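Local coordinates for apicoplast TIC22, putative (Plasmodium falciparum 3D7, PDB 4E6Z), which acts as an essential chaperone required for protein import into the apicoplast, the plastid of the malaria parasite, at residues 69-74 / 141-146; 100-105 / 136-141; 104-109 / 264-269. All blocks are in the same frame, centred on the assembly; numbering follows the deposited sequence.

Interaction 1 of 3, residues 69-74 / 141-146; sequences PIEEKL and LMKEFL
Glu71 and Lys143 meet across two well-separated helices: their CA atoms, 11.9 Å apart, mark the nearest backbone approach, so the reach is made by side chains alone. The contact is a long salt bridge, with OE2 of Glu71 3.8 Å from NZ of Lys143. The two chains arrive at about a right angle to each other. Glu71 reaches out toward helix 135-150 as far as CG; the bend at its second torsion (chi2 78°) then turns the carboxylate across the line of the lysine, with OE2 the nearer oxygen. Lys143 reaches the farther of the two; its CG lies anti to the backbone N and the chain turns once, at chi3, before the ammonium group. This is a surface tie between the short helix 70-73, first of the modelled chain, and the long helix 135-150 of the Tic22-like fold. Pro69 takes the N-cap position of the short helix, and its carbonyl O accepts from both Glu72 N and Lys73 N. Beside the pair, Glu71 also rests on Tyr139, and Leu74 touches both Met135 and Tyr139. Lys73 NZ donates a hydrogen bond to Phe255 O.

Interaction 2 of 3, residues 100-105 / 136-141; sequences CYMFLC and KKAYEL
Met102, present as selenomethionine, lays its end against Ala138 and Leu141, one turn apart on the same side of helix 135-150. All the contacts between 100-105 and 136-141 are apolar. The selenium does most of the touching: SE lies 4.0 Å from Ala138 CB and equally 4.0 Å from Leu141 CD1, so it touches both side chains, their directions from it roughly at a right angle. The terminal methyl adds to this, with Met102 CE 4.1 Å from Ala138 CB. Met102 runs straight out from the strand through chi2 (-179°) and then turns at chi3 (-59°), which lays CE beside Ala138 while SE stays in touch with both partners. Leu141 offers one branch, CD1. The small Ala138 allows the helix to come near, the CA atoms of Met102 and Ala138 being 7.8 Å apart.

No hydrogen bond joins the two segments; the helix is held by its own backbone bonds, the strand by those to its neighbour. In the helix, Leu141 N donates to Lys137 O at 3.0 Å, whereas Met102 pairs through its main chain with Lys167 and Ile169 of the parallel strand 164-169.

This is helix-on-sheet packing in the core. Strand 97-103 is the middle strand of its three-stranded sheet, and its side chains alternate: Met102 faces helix 135-150, while Tyr101 and Phe103 reach Met112 of helix 106-119. Strand 78-83 adds Val79 and Leu81 against Met102, with Val79 also against Ala138.

Interaction 3 of 3, residues 104-109 / 264-269; sequences LCPYDA and VKYLDK
The first turn of helix 106-119 packs on the C-terminal helix 261-272 through a proline-tyrosine cluster, in which Pro106 and Tyr107 both meet Tyr266. The backbones come nearest at Pro106 and Tyr266, whose CA atoms are 7.2 Å apart. Pro106 makes a CH-pi contact: its CB stands 3.5 Å from the centroid of the Tyr266 ring and only 11° off the ring normal, so it lies almost over the middle of the face. Pro106 CG, in turn, approaches Tyr266 CG to 3.8 Å, so that the CB and CG methylenes are both used. Tyr107 meets it differently. Tyr107 and Tyr266 form a T-shaped pair in which Tyr266 directs its edge at the face of Tyr107; the ring centroids are 5.6 Å apart and the planes stand at 83°. Atom to atom, Tyr107 CE1 and Tyr266 CE2 approach to 4.0 Å. Tyr266 has CG anti to its main-chain N (chi1 -168°), which sends the ring across to the other helix. Cys105 is the N-cap of the helix carrying Pro106, and its SG accepts a weak capping bond from Tyr107 N.

The hydroxyl end of Tyr266 is hydrogen-bonded to OE2 of Glu110, one turn further along helix 106-119, and Lys269 NZ forms a salt bridge to the same oxygen. These polar bonds join the same two helices. Strand 78-83 packs beside both: its Phe80 touches Pro106 and meets the Tyr266 ring nearly at right angles, while Ile130 of strand 129-134 packs against Tyr266.

Read together, the three contacts tie together parts of the chain distant in sequence, at the surface and in the core. Interactions 1 and 2 share Leu141 and helix 135-150, their centres 9 Å apart; they touch where Met142 CG comes within 3.9 Å of Met102 CE, so the helix that offers a charge outward also presents an apolar side inward. Interactions 2 and 3 share Leu104 and Cys105, the turn from strand 97-103 into helix 106-119, and abut where Phe103 CD2 lies 3.6 Å from Ala109 CB. Interactions 1 and 3 do not touch, with centres about 20 Å apart. In sequence, interaction 2 nests inside the loop closed by interaction 1, whereas interactions 1 and 3 interleave.

Interaction 1 of 3, residues 69-74 / 141-146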
# COMPACT_ATOMS: atom_id res chain seq x y z
N PRO A 69 13.96 -9.39 8.44
CA PRO A 69 14.21 -9.04 7.04
C PRO A 69 13.11 -8.15 6.49
O PRO A 69 12.02 -8.12 7.07
CB PRO A 69 14.18 -10.40 6.33
CG PRO A 69 14.38 -11.42 7.41
CD PRO A 69 13.73 -10.83 8.62
N ILE A 70 13.37 -7.43 5.41
CA ILE A 70 12.38 -6.54 4.83
C ILE A 70 11.17 -7.30 4.30
O ILE A 70 10.04 -6.81 4.35
CB ILE A 70 12.96 -5.66 3.71
CG1 ILE A 70 11.97 -4.56 3.33
CG2 ILE A 70 13.32 -6.50 2.50
CD1 ILE A 70 12.30 -3.87 2.05
N GLU A 71 11.41 -8.51 3.78
CA GLU A 71 10.32 -9.36 3.31
C GLU A 71 9.32 -9.60 4.43
O GLU A 71 8.14 -9.85 4.18
CB GLU A 71 10.85 -10.70 2.79
CG GLU A 71 11.47 -10.64 1.40
CD GLU A 71 12.87 -10.06 1.39
OE1 GLU A 71 13.46 -9.90 2.48
OE2 GLU A 71 13.38 -9.76 0.29
N GLU A 72 9.79 -9.52 5.67
CA GLU A 72 8.93 -9.71 6.84
C GLU A 72 8.28 -8.39 7.25
O GLU A 72 7.18 -8.37 7.80
CB GLU A 72 9.73 -10.31 8.00
CG GLU A 72 8.88 -10.82 9.15
CD GLU A 72 9.70 -11.51 10.22
OE1 GLU A 72 10.94 -11.40 10.19
OE2 GLU A 72 9.10 -12.17 11.10
N LYS A 73 8.97 -7.28 6.98
CA LYS A 73 8.42 -5.96 7.29
C LYS A 73 7.26 -5.61 6.37
O LYS A 73 6.35 -4.88 6.75
CB LYS A 73 9.51 -4.88 7.20
CG LYS A 73 10.55 -4.92 8.31
CD LYS A 73 11.37 -3.64 8.33
CE LYS A 73 12.25 -3.56 9.56
NZ LYS A 73 12.90 -2.22 9.70
N LEU A 74 7.30 -6.14 5.15
CA LEU A 74 6.27 -5.89 4.15
C LEU A 74 5.05 -6.78 4.39
O LEU A 74 3.98 -6.55 3.82
CB LEU A 74 6.81 -6.14 2.75
CG LEU A 74 8.03 -5.34 2.31
CD1 LEU A 74 8.41 -5.67 0.87
CD2 LEU A 74 7.76 -3.87 2.46
N LEU A 141 5.92 -11.04 -6.29
CA LEU A 141 5.31 -11.08 -7.61
C LEU A 141 5.99 -10.13 -8.59
O LEU A 141 6.44 -10.55 -9.66
CB LEU A 141 3.81 -10.77 -7.52
CG LEU A 141 2.94 -11.87 -6.90
CD1 LEU A 141 1.50 -11.41 -6.78
CD2 LEU A 141 3.04 -13.16 -7.71
N MSE A 142 6.07 -8.86 -8.22
CA MSE A 142 6.69 -7.85 -9.07
C MSE A 142 8.14 -8.22 -9.40
O MSE A 142 8.62 -7.96 -10.49
CB MSE A 142 6.65 -6.49 -8.39
CG MSE A 142 5.27 -6.07 -7.94
SE MSE A 142 5.32 -4.68 -6.58
CE MSE A 142 6.13 -3.25 -7.64
N LYS A 143 8.81 -8.83 -8.43
CA LYS A 143 10.21 -9.22 -8.57
C LYS A 143 10.36 -10.46 -9.45
O LYS A 143 11.16 -10.48 -10.38
CB LYS A 143 10.82 -9.49 -7.19
CG LYS A 143 12.27 -9.95 -7.23
CD LYS A 143 12.67 -10.56 -5.89
CE LYS A 143 12.34 -9.63 -4.74
NZ LYS A 143 12.60 -10.27 -3.42
N GLU A 144 9.58 -11.49 -9.13
CA GLU A 144 9.58 -12.73 -9.91
C GLU A 144 9.26 -12.47 -11.38
O GLU A 144 9.59 -13.28 -12.25
CB GLU A 144 8.58 -13.71 -9.30
CG GLU A 144 7.90 -14.62 -10.31
CD GLU A 144 6.41 -14.74 -10.05
OE1 GLU A 144 5.65 -13.87 -10.54
OE2 GLU A 144 6.00 -15.70 -9.36
N PHE A 145 8.62 -11.34 -11.65
CA PHE A 145 8.26 -10.97 -13.02
C PHE A 145 9.48 -10.60 -13.85
O PHE A 145 9.64 -11.06 -14.98
CB PHE A 145 7.26 -9.81 -13.02
CG PHE A 145 7.03 -9.21 -14.37
CD1 PHE A 145 6.21 -9.83 -15.30
CD2 PHE A 145 7.64 -8.01 -14.72
CE1 PHE A 145 6.00 -9.27 -16.55
CE2 PHE A 145 7.43 -7.45 -15.97
CZ PHE A 145 6.61 -8.08 -16.88
N LEU A 146 10.34 -9.77 -13.28
CA LEU A 146 11.55 -9.31 -13.95
C LEU A 146 12.46 -10.47 -14.34
O LEU A 146 13.19 -10.39 -15.33
CB LEU A 146 12.32 -8.34 -13.05
CG LEU A 146 11.54 -7.14 -12.51
CD1 LEU A 146 12.36 -6.39 -11.47
CD2 LEU A 146 11.11 -6.22 -13.64

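Interaction 2 of 3, residues 100-105 / 136-141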
# COMPACT_ATOMS: atom_id res chain seq x y z
N CYS A 100 -2.39 -7.51 -14.16
CA CYS A 100 -3.27 -7.65 -13.00
C CYS A 100 -3.05 -6.49 -12.03
O CYS A 100 -1.94 -5.98 -11.91
CB CYS A 100 -3.06 -9.00 -12.31
SG CYS A 100 -3.74 -10.42 -13.24
N TYR A 101 -4.12 -6.08 -11.36
CA TYR A 101 -4.09 -4.91 -10.49
C TYR A 101 -4.07 -5.28 -9.01
O TYR A 101 -4.87 -6.08 -8.54
CB TYR A 101 -5.30 -4.02 -10.78
CG TYR A 101 -5.26 -3.40 -12.16
CD1 TYR A 101 -4.56 -2.23 -12.38
CD2 TYR A 101 -5.90 -4.00 -13.24
CE1 TYR A 101 -4.50 -1.66 -13.64
CE2 TYR A 101 -5.85 -3.44 -14.50
CZ TYR A 101 -5.15 -2.27 -14.70
OH TYR A 101 -5.10 -1.69 -15.94
N MSE A 102 -3.13 -4.68 -8.28
CA MSE A 102 -3.04 -4.87 -6.85
C MSE A 102 -3.17 -3.52 -6.14
O MSE A 102 -2.43 -2.59 -6.44
CB MSE A 102 -1.70 -5.51 -6.50
CG MSE A 102 -1.42 -6.77 -7.27
SE MSE A 102 0.28 -7.58 -6.80
CE MSE A 102 1.48 -6.10 -7.25
N PHE A 103 -4.12 -3.42 -5.23
CA PHE A 103 -4.42 -2.14 -4.58
C PHE A 103 -3.94 -2.11 -3.13
O PHE A 103 -4.13 -3.07 -2.38
CB PHE A 103 -5.92 -1.85 -4.63
CG PHE A 103 -6.48 -1.78 -6.03
CD1 PHE A 103 -6.58 -0.57 -6.69
CD2 PHE A 103 -6.92 -2.94 -6.67
CE1 PHE A 103 -7.09 -0.50 -7.97
CE2 PHE A 103 -7.44 -2.87 -7.96
CZ PHE A 103 -7.52 -1.65 -8.61
N LEU A 104 -3.31 -1.01 -2.75
CA LEU A 104 -2.90 -0.82 -1.36
C LEU A 104 -4.08 -0.37 -0.51
O LEU A 104 -4.08 -0.54 0.71
CB LEU A 104 -1.74 0.18 -1.27
CG LEU A 104 -0.36 -0.43 -1.55
CD1 LEU A 104 0.64 0.63 -2.00
CD2 LEU A 104 0.15 -1.18 -0.33
N CYS A 105 -5.09 0.19 -1.17
CA CYS A 105 -6.31 0.63 -0.49
C CYS A 105 -7.50 -0.18 -0.97
O CYS A 105 -7.78 -0.23 -2.17
CB CYS A 105 -6.56 2.13 -0.73
SG CYS A 105 -8.12 2.75 -0.06
N LYS A 136 4.50 -8.31 0.99
CA LYS A 136 5.53 -9.33 0.84
C LYS A 136 5.27 -10.16 -0.42
O LYS A 136 6.10 -10.22 -1.32
CB LYS A 136 5.57 -10.24 2.06
CG LYS A 136 6.44 -11.48 1.90
CD LYS A 136 6.37 -12.36 3.14
CE LYS A 136 7.17 -13.64 2.97
NZ LYS A 136 7.10 -14.51 4.17
N LYS A 137 4.10 -10.79 -0.46
CA LYS A 137 3.69 -11.56 -1.62
C LYS A 137 3.70 -10.69 -2.88
O LYS A 137 4.12 -11.13 -3.95
CB LYS A 137 2.30 -12.16 -1.40
CG LYS A 137 1.71 -12.84 -2.62
CD LYS A 137 2.51 -14.07 -3.01
CE LYS A 137 1.87 -14.79 -4.20
NZ LYS A 137 2.57 -16.05 -4.56
N ALA A 138 3.23 -9.46 -2.75
CA ALA A 138 3.17 -8.54 -3.88
C ALA A 138 4.56 -8.22 -4.40
O ALA A 138 4.78 -8.11 -5.61
CB ALA A 138 2.44 -7.26 -3.49
N TYR A 139 5.51 -8.08 -3.48
CA TYR A 139 6.90 -7.83 -3.85
C TYR A 139 7.49 -9.05 -4.54
O TYR A 139 8.19 -8.93 -5.55
CB TYR A 139 7.72 -7.47 -2.61
CG TYR A 139 9.16 -7.10 -2.90
CD1 TYR A 139 10.20 -7.75 -2.26
CD2 TYR A 139 9.47 -6.10 -3.81
CE1 TYR A 139 11.52 -7.41 -2.52
CE2 TYR A 139 10.78 -5.75 -4.07
CZ TYR A 139 11.80 -6.41 -3.43
OH TYR A 139 13.11 -6.07 -3.69
N GLU A 140 7.20 -10.23 -4.01
CA GLU A 140 7.63 -11.48 -4.62
C GLU A 140 7.11 -11.59 -6.05
O GLU A 140 7.78 -12.15 -6.92
CB GLU A 140 7.16 -12.67 -3.79
CG GLU A 140 7.72 -12.71 -2.38
CD GLU A 140 7.13 -13.83 -1.54
OE1 GLU A 140 6.14 -14.45 -1.98
OE2 GLU A 140 7.67 -14.10 -0.44
N LEU A 141 5.92 -11.04 -6.29
CA LEU A 141 5.31 -11.08 -7.61
C LEU A 141 5.99 -10.13 -8.59
O LEU A 141 6.44 -10.55 -9.66
CB LEU A 141 3.81 -10.77 -7.52
CG LEU A 141 2.94 -11.87 -6.90
CD1 LEU A 141 1.50 -11.41 -6.78
CD2 LEU A 141 3.04 -13.16 -7.71

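Interaction 3 of 3, residues 104-109 / 264-269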
# COMPACT_ATOMS: atom_id res chain seq x y z
N LEU A 104 -3.31 -1.01 -2.75
CA LEU A 104 -2.90 -0.82 -1.36
C LEU A 104 -4.08 -0.37 -0.51
O LEU A 104 -4.08 -0.54 0.71
CB LEU A 104 -1.74 0.18 -1.27
CG LEU A 104 -0.36 -0.43 -1.55
CD1 LEU A 104 0.64 0.63 -2.00
CD2 LEU A 104 0.15 -1.18 -0.33
N CYS A 105 -5.09 0.19 -1.17
CA CYS A 105 -6.31 0.63 -0.49
C CYS A 105 -7.50 -0.18 -0.97
O CYS A 105 -7.78 -0.23 -2.17
CB CYS A 105 -6.56 2.13 -0.73
SG CYS A 105 -8.12 2.75 -0.06
N PRO A 106 -8.21 -0.82 -0.03
CA PRO A 106 -9.30 -1.75 -0.34
C PRO A 106 -10.47 -1.05 -1.02
O PRO A 106 -11.23 -1.68 -1.74
CB PRO A 106 -9.72 -2.27 1.04
CG PRO A 106 -9.32 -1.17 1.98
CD PRO A 106 -8.04 -0.63 1.43
N TYR A 107 -10.62 0.25 -0.77
CA TYR A 107 -11.73 0.99 -1.35
C TYR A 107 -11.47 1.34 -2.81
O TYR A 107 -12.40 1.52 -3.59
CB TYR A 107 -12.04 2.23 -0.51
CG TYR A 107 -12.34 1.89 0.93
CD1 TYR A 107 -13.51 1.22 1.28
CD2 TYR A 107 -11.45 2.22 1.95
CE1 TYR A 107 -13.78 0.90 2.60
CE2 TYR A 107 -11.72 1.91 3.26
CZ TYR A 107 -12.88 1.24 3.59
OH TYR A 107 -13.15 0.93 4.90
N ASP A 108 -10.19 1.43 -3.19
CA ASP A 108 -9.83 1.56 -4.59
C ASP A 108 -10.19 0.26 -5.33
O ASP A 108 -10.67 0.29 -6.45
CB ASP A 108 -8.34 1.85 -4.75
CG ASP A 108 -7.94 3.24 -4.26
OD1 ASP A 108 -8.82 4.03 -3.85
OD2 ASP A 108 -6.73 3.55 -4.30
N ALA A 109 -9.96 -0.87 -4.67
CA ALA A 109 -10.31 -2.18 -5.24
C ALA A 109 -11.82 -2.33 -5.37
O ALA A 109 -12.32 -2.77 -6.40
CB ALA A 109 -9.74 -3.30 -4.40
N VAL A 264 -6.13 -2.46 7.32
CA VAL A 264 -6.07 -3.54 8.31
C VAL A 264 -7.46 -3.86 8.85
O VAL A 264 -7.86 -5.02 8.94
CB VAL A 264 -5.12 -3.20 9.47
CG1 VAL A 264 -5.17 -4.29 10.53
CG2 VAL A 264 -3.70 -3.02 8.96
N LYS A 265 -8.20 -2.81 9.21
CA LYS A 265 -9.56 -2.95 9.71
C LYS A 265 -10.44 -3.67 8.68
O LYS A 265 -11.37 -4.38 9.04
CB LYS A 265 -10.12 -1.57 10.01
CG LYS A 265 -10.99 -1.48 11.25
CD LYS A 265 -10.92 -0.07 11.84
CE LYS A 265 -11.03 0.98 10.75
NZ LYS A 265 -10.71 2.35 11.25
N TYR A 266 -10.13 -3.47 7.40
CA TYR A 266 -10.91 -4.03 6.31
C TYR A 266 -10.78 -5.55 6.23
O TYR A 266 -11.66 -6.23 5.70
CB TYR A 266 -10.49 -3.40 4.98
CG TYR A 266 -11.42 -3.69 3.83
CD1 TYR A 266 -11.24 -4.82 3.03
CD2 TYR A 266 -12.49 -2.85 3.54
CE1 TYR A 266 -12.10 -5.09 1.98
CE2 TYR A 266 -13.35 -3.12 2.49
CZ TYR A 266 -13.15 -4.24 1.72
OH TYR A 266 -14.00 -4.51 0.68
N LEU A 267 -9.68 -6.07 6.75
CA LEU A 267 -9.46 -7.51 6.76
C LEU A 267 -10.51 -8.22 7.61
O LEU A 267 -10.83 -9.38 7.37
CB LEU A 267 -8.06 -7.84 7.29
CG LEU A 267 -6.88 -7.27 6.50
CD1 LEU A 267 -5.56 -7.67 7.15
CD2 LEU A 267 -6.94 -7.73 5.06
N ASP A 268 -11.03 -7.52 8.61
CA ASP A 268 -12.09 -8.07 9.45
C ASP A 268 -13.35 -8.31 8.63
O ASP A 268 -14.04 -9.31 8.82
CB ASP A 268 -12.40 -7.14 10.62
CG ASP A 268 -11.27 -7.06 11.63
OD1 ASP A 268 -10.33 -7.89 11.54
OD2 ASP A 268 -11.31 -6.18 12.51
N LYS A 269 -13.64 -7.40 7.70
CA LYS A 269 -14.84 -7.50 6.87
C LYS A 269 -14.80 -8.71 5.94
O LYS A 269 -15.78 -9.43 5.79
CB LYS A 269 -15.04 -6.23 6.05
CG LYS A 269 -16.14 -6.36 4.99
CD LYS A 269 -16.29 -5.09 4.17
CE LYS A 269 -17.33 -5.28 3.08
NZ LYS A 269 -17.55 -4.04 2.28